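PDB 1IXK: methyltransferase from Pyrococcus horikoshii, which probably transfers a methyl group from S-adenosyl-L-methionine to carbon 5 of cytidine in RNA, most likely tRNA. Local coordinates for residues 123-135 against 146-159. Numbering follows the deposited sequence.
Sequences ADMAAAPGGKTSY and IYAFDVDENRLRET
The cofactor end of the first beta-alpha-beta unit of a class I methyltransferase fold is built where the loop after strand 121-124 meets the end of strand 145-149. The parallel strands are joined by Asp124 N to Tyr147 O, a nearly straight 2.8 Å hydrogen bond. Beyond it the loop turns over the neighbouring strand, and Pro129, whose compact ring carries only carbon to that strand and whose backbone has no N-H to satisfy, suits the place: its CB packs on Ala148 CB at 3.8 Å while CG and CD lie against the carbonyl oxygen of Phe149. Deeper in, the methyl groups Thr133 CG2 and Ile146 CG2 meet at 3.8 Å. Thr133 OG1 meanwhile donates to Asp124 OD2 (2.6 Å), and Asp124 OD1 receives Ala126 N in an Asx turn, so one carboxylate ties loop to helix. Just past strand 145-149, the Arg155 chain bends at chi3 (56°) and grips Asp150 side-on, NH2 to OD1 and NE to OD2, both 3.0 Å. Its guanidinium turns one face to Ala128 CB, 3.5 Å above the plane; a small methyl fits there. Asp150 OD1 also takes Asp152 N, from the face opposite NH2. A water bonded to Asp150 OD2, Pro129 O and Thr159 OG1 bridges loop and helix 153-166. With Asp150 cut back to an alanine, the Arg155 guanidinium is likely to lose its paired carboxylate and turn off Ala128, and the water one acceptor. Asp150 and residues 126-132 are predicted to bind S-adenosyl-L-methionine; the bonds to Arg155 and Asp152 N are consistent with a carboxylate held in a set orientation at that site.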
loop_
_atom_site.group_PDB
_atom_site.type_symbol
_atom_site.label_atom_id
_atom_site.label_comp_id
_atom_site.label_asym_id
_atom_site.label_seq_id
_atom_site.Cartn_x
_atom_site.Cartn_y
_atom_site.Cartn_z
ATOM N N ALA A 123 6.407 13.200 2.397
ATOM C CA ALA A 123 7.445 12.204 2.619
ATOM C C ALA A 123 6.909 10.798 2.375
ATOM O O ALA A 123 5.783 10.478 2.753
ATOM C CB ALA A 123 7.994 12.306 4.046
ATOM N N ASP A 124 7.708 9.968 1.710
ATOM C CA ASP A 124 7.347 8.570 1.487
ATOM C C ASP A 124 8.316 7.843 2.414
ATOM O O ASP A 124 9.521 7.889 2.203
ATOM C CB ASP A 124 7.601 8.147 0.039
ATOM C CG ASP A 124 7.086 6.747 -0.254
ATOM O OD1 ASP A 124 6.912 5.966 0.712
ATOM O OD2 ASP A 124 6.862 6.423 -1.443
HETATM N N MSE A 125 7.801 7.200 3.455
HETATM C CA MSE A 125 8.665 6.514 4.405
HETATM C C MSE A 125 8.949 5.060 4.053
HETATM O O MSE A 125 9.434 4.299 4.888
HETATM C CB MSE A 125 8.067 6.607 5.814
HETATM C CG MSE A 125 8.192 7.998 6.449
HETATM SE SE MSE A 125 7.493 8.027 8.109
HETATM C CE MSE A 125 8.850 7.220 9.053
ATOM N N ALA A 126 8.663 4.681 2.813
ATOM C CA ALA A 126 8.888 3.309 2.361
ATOM C C ALA A 126 10.351 2.903 2.469
ATOM O O ALA A 126 11.250 3.739 2.373
ATOM C CB ALA A 126 8.420 3.149 0.920
ATOM N N ALA A 127 10.583 1.610 2.673
ATOM C CA ALA A 127 11.940 1.088 2.758
ATOM C C ALA A 127 12.497 1.029 1.338
ATOM O O ALA A 127 13.693 1.221 1.113
ATOM C CB ALA A 127 11.931 -0.303 3.374
ATOM N N ALA A 128 11.614 0.764 0.382
ATOM C CA ALA A 128 11.999 0.684 -1.021
ATOM C C ALA A 128 11.114 1.608 -1.853
ATOM O O ALA A 128 10.199 1.156 -2.539
ATOM C CB ALA A 128 11.875 -0.749 -1.512
ATOM N N PRO A 129 11.374 2.923 -1.794
ATOM C CA PRO A 129 10.595 3.912 -2.548
ATOM C C PRO A 129 10.616 3.577 -4.033
ATOM O O PRO A 129 11.618 3.076 -4.546
ATOM C CB PRO A 129 11.322 5.226 -2.262
ATOM C CG PRO A 129 11.989 4.980 -0.946
ATOM C CD PRO A 129 12.477 3.568 -1.060
ATOM N N GLY A 130 9.513 3.853 -4.724
ATOM C CA GLY A 130 9.461 3.569 -6.147
ATOM C C GLY A 130 8.135 3.905 -6.806
ATOM O O GLY A 130 7.856 5.062 -7.110
ATOM N N GLY A 131 7.322 2.878 -7.029
ATOM C CA GLY A 131 6.033 3.062 -7.666
ATOM C C GLY A 131 5.097 4.025 -6.965
ATOM O O GLY A 131 4.488 4.874 -7.611
ATOM N N LYS A 132 4.962 3.901 -5.649
ATOM C CA LYS A 132 4.072 4.794 -4.913
ATOM C C LYS A 132 4.610 6.214 -4.868
ATOM O O LYS A 132 3.846 7.173 -4.852
ATOM C CB LYS A 132 3.861 4.290 -3.482
ATOM C CG LYS A 132 3.126 2.963 -3.383
ATOM C CD LYS A 132 2.703 2.694 -1.946
ATOM C CE LYS A 132 2.191 1.278 -1.780
ATOM N NZ LYS A 132 3.247 0.302 -2.141
ATOM N N THR A 133 5.933 6.347 -4.842
ATOM C CA THR A 133 6.551 7.661 -4.799
ATOM C C THR A 133 6.236 8.442 -6.073
ATOM O O THR A 133 5.923 9.629 -6.014
ATOM C CB THR A 133 8.075 7.555 -4.637
ATOM O OG1 THR A 133 8.378 6.639 -3.574
ATOM C CG2 THR A 133 8.664 8.925 -4.303
ATOM N N SER A 134 6.314 7.774 -7.224
ATOM C CA SER A 134 6.020 8.437 -8.492
ATOM C C SER A 134 4.520 8.729 -8.623
ATOM O O SER A 134 4.117 9.666 -9.316
ATOM C CB SER A 134 6.522 7.587 -9.675
ATOM O OG SER A 134 6.027 6.261 -9.631
ATOM N N TYR A 135 3.688 7.945 -7.946
ATOM C CA TYR A 135 2.251 8.195 -8.001
ATOM C C TYR A 135 2.007 9.509 -7.256
ATOM O O TYR A 135 1.256 10.373 -7.724
ATOM C CB TYR A 135 1.465 7.046 -7.347
ATOM C CG TYR A 135 0.029 6.908 -7.834
ATOM C CD1 TYR A 135 -0.654 5.698 -7.704
ATOM C CD2 TYR A 135 -0.636 7.975 -8.454
ATOM C CE1 TYR A 135 -1.957 5.543 -8.183
ATOM C CE2 TYR A 135 -1.946 7.831 -8.937
ATOM C CZ TYR A 135 -2.597 6.608 -8.798
ATOM O OH TYR A 135 -3.882 6.439 -9.278
ATOM N N ILE A 146 8.759 15.875 -2.486
ATOM C CA ILE A 146 8.593 14.551 -1.905
ATOM C C ILE A 146 9.947 14.042 -1.452
ATOM O O ILE A 146 10.863 13.920 -2.261
ATOM C CB ILE A 146 8.057 13.525 -2.915
ATOM C CG1 ILE A 146 6.651 13.920 -3.379
ATOM C CG2 ILE A 146 8.057 12.135 -2.276
ATOM C CD1 ILE A 146 6.203 13.172 -4.624
ATOM N N TYR A 147 10.076 13.763 -0.160
ATOM C CA TYR A 147 11.322 13.221 0.374
ATOM C C TYR A 147 11.149 11.707 0.489
ATOM O O TYR A 147 10.122 11.236 0.979
ATOM C CB TYR A 147 11.620 13.800 1.764
ATOM C CG TYR A 147 12.041 15.252 1.764
ATOM C CD1 TYR A 147 11.098 16.279 1.774
ATOM C CD2 TYR A 147 13.392 15.600 1.744
ATOM C CE1 TYR A 147 11.490 17.619 1.768
ATOM C CE2 TYR A 147 13.797 16.935 1.738
ATOM C CZ TYR A 147 12.841 17.940 1.752
ATOM O OH TYR A 147 13.242 19.257 1.769
ATOM N N ALA A 148 12.145 10.950 0.034
ATOM C CA ALA A 148 12.095 9.491 0.109
ATOM C C ALA A 148 13.454 8.982 0.586
ATOM O O ALA A 148 14.475 9.640 0.380
ATOM C CB ALA A 148 11.753 8.895 -1.252
ATOM N N PHE A 149 13.451 7.812 1.222
ATOM C CA PHE A 149 14.667 7.219 1.777
ATOM C C PHE A 149 14.852 5.757 1.375
ATOM O O PHE A 149 13.900 4.976 1.386
ATOM C CB PHE A 149 14.629 7.286 3.313
ATOM C CG PHE A 149 14.321 8.652 3.868
ATOM C CD1 PHE A 149 13.047 9.203 3.741
ATOM C CD2 PHE A 149 15.301 9.379 4.537
ATOM C CE1 PHE A 149 12.755 10.458 4.275
ATOM C CE2 PHE A 149 15.018 10.636 5.075
ATOM C CZ PHE A 149 13.743 11.177 4.943
ATOM N N ASP A 150 16.082 5.390 1.032
ATOM C CA ASP A 150 16.406 4.013 0.665
ATOM C C ASP A 150 17.828 3.735 1.146
ATOM O O ASP A 150 18.752 4.466 0.798
ATOM C CB ASP A 150 16.341 3.822 -0.851
ATOM C CG ASP A 150 16.270 2.349 -1.258
ATOM O OD1 ASP A 150 16.789 1.487 -0.512
ATOM O OD2 ASP A 150 15.696 2.057 -2.329
ATOM N N VAL A 151 18.005 2.691 1.952
ATOM C CA VAL A 151 19.331 2.345 2.461
ATOM C C VAL A 151 20.166 1.615 1.408
ATOM O O VAL A 151 21.377 1.453 1.568
ATOM C CB VAL A 151 19.233 1.452 3.717
ATOM C CG1 VAL A 151 18.458 2.182 4.816
ATOM C CG2 VAL A 151 18.552 0.131 3.368
ATOM N N ASP A 152 19.512 1.187 0.332
ATOM C CA ASP A 152 20.174 0.456 -0.752
ATOM C C ASP A 152 20.496 1.405 -1.900
ATOM O O ASP A 152 19.611 1.772 -2.668
ATOM C CB ASP A 152 19.253 -0.660 -1.257
ATOM C CG ASP A 152 19.935 -1.578 -2.261
ATOM O OD1 ASP A 152 20.623 -1.075 -3.170
ATOM O OD2 ASP A 152 19.767 -2.810 -2.147
ATOM N N GLU A 153 21.765 1.784 -2.029
ATOM C CA GLU A 153 22.171 2.710 -3.084
ATOM C C GLU A 153 21.876 2.222 -4.500
ATOM O O GLU A 153 21.472 3.010 -5.357
ATOM C CB GLU A 153 23.662 3.036 -2.978
ATOM C CG GLU A 153 24.083 4.193 -3.889
ATOM C CD GLU A 153 23.522 5.530 -3.419
ATOM O OE1 GLU A 153 23.932 5.991 -2.336
ATOM O OE2 GLU A 153 22.669 6.118 -4.126
ATOM N N ASN A 154 22.086 0.932 -4.754
ATOM C CA ASN A 154 21.832 0.383 -6.080
ATOM C C ASN A 154 20.365 0.534 -6.450
ATOM O O ASN A 154 20.032 0.908 -7.572
ATOM C CB ASN A 154 22.222 -1.095 -6.137
ATOM C CG ASN A 154 23.700 -1.316 -5.898
ATOM O OD1 ASN A 154 24.543 -0.685 -6.534
ATOM N ND2 ASN A 154 24.022 -2.221 -4.981
ATOM N N ARG A 155 19.493 0.241 -5.497
ATOM C CA ARG A 155 18.060 0.347 -5.718
ATOM C C ARG A 155 17.684 1.814 -5.892
ATOM O O ARG A 155 16.855 2.160 -6.739
ATOM C CB ARG A 155 17.312 -0.257 -4.530
ATOM C CG ARG A 155 15.816 -0.410 -4.729
ATOM C CD ARG A 155 15.248 -1.363 -3.689
ATOM N NE ARG A 155 15.551 -0.927 -2.328
ATOM C CZ ARG A 155 15.345 -1.668 -1.246
ATOM N NH1 ARG A 155 14.834 -2.884 -1.366
ATOM N NH2 ARG A 155 15.649 -1.194 -0.044
ATOM N N LEU A 156 18.306 2.677 -5.095
ATOM C CA LEU A 156 18.039 4.107 -5.167
ATOM C C LEU A 156 18.425 4.617 -6.553
ATOM O O LEU A 156 17.727 5.447 -7.136
ATOM C CB LEU A 156 18.824 4.847 -4.077
ATOM C CG LEU A 156 18.487 6.322 -3.840
ATOM C CD1 LEU A 156 19.059 6.769 -2.495
ATOM C CD2 LEU A 156 19.041 7.176 -4.980
ATOM N N ARG A 157 19.538 4.116 -7.082
ATOM C CA ARG A 157 19.990 4.515 -8.409
ATOM C C ARG A 157 18.980 4.085 -9.464
ATOM O O ARG A 157 18.698 4.825 -10.406
ATOM C CB ARG A 157 21.349 3.887 -8.718
ATOM C CG ARG A 157 22.499 4.535 -7.986
ATOM C CD ARG A 157 23.742 3.669 -8.053
ATOM N NE ARG A 157 24.894 4.330 -7.450
ATOM C CZ ARG A 157 25.936 3.684 -6.939
ATOM N NH1 ARG A 157 25.960 2.357 -6.958
ATOM N NH2 ARG A 157 26.952 4.360 -6.416
ATOM N N GLU A 158 18.448 2.880 -9.300
ATOM C CA GLU A 158 17.464 2.330 -10.221
ATOM C C GLU A 158 16.210 3.195 -10.203
ATOM O O GLU A 158 15.660 3.536 -11.252
ATOM C CB GLU A 158 17.114 0.898 -9.805
ATOM C CG GLU A 158 15.861 0.325 -10.450
ATOM C CD GLU A 158 15.490 -1.041 -9.888
ATOM O OE1 GLU A 158 15.343 -1.161 -8.652
ATOM O OE2 GLU A 158 15.341 -1.997 -10.681
ATOM N N THR A 159 15.766 3.545 -9.000
ATOM C CA THR A 159 14.576 4.366 -8.836
ATOM C C THR A 159 14.742 5.729 -9.493
ATOM O O THR A 159 13.817 6.233 -10.128
ATOM C CB THR A 159 14.244 4.555 -7.348
ATOM O OG1 THR A 159 13.934 3.281 -6.775
ATOM C CG2 THR A 159 13.040 5.478 -7.174
HETATM O O HOH W 1 15.433 1.887 3.209
HETATM O O HOH W 2 14.338 3.261 -4.186
#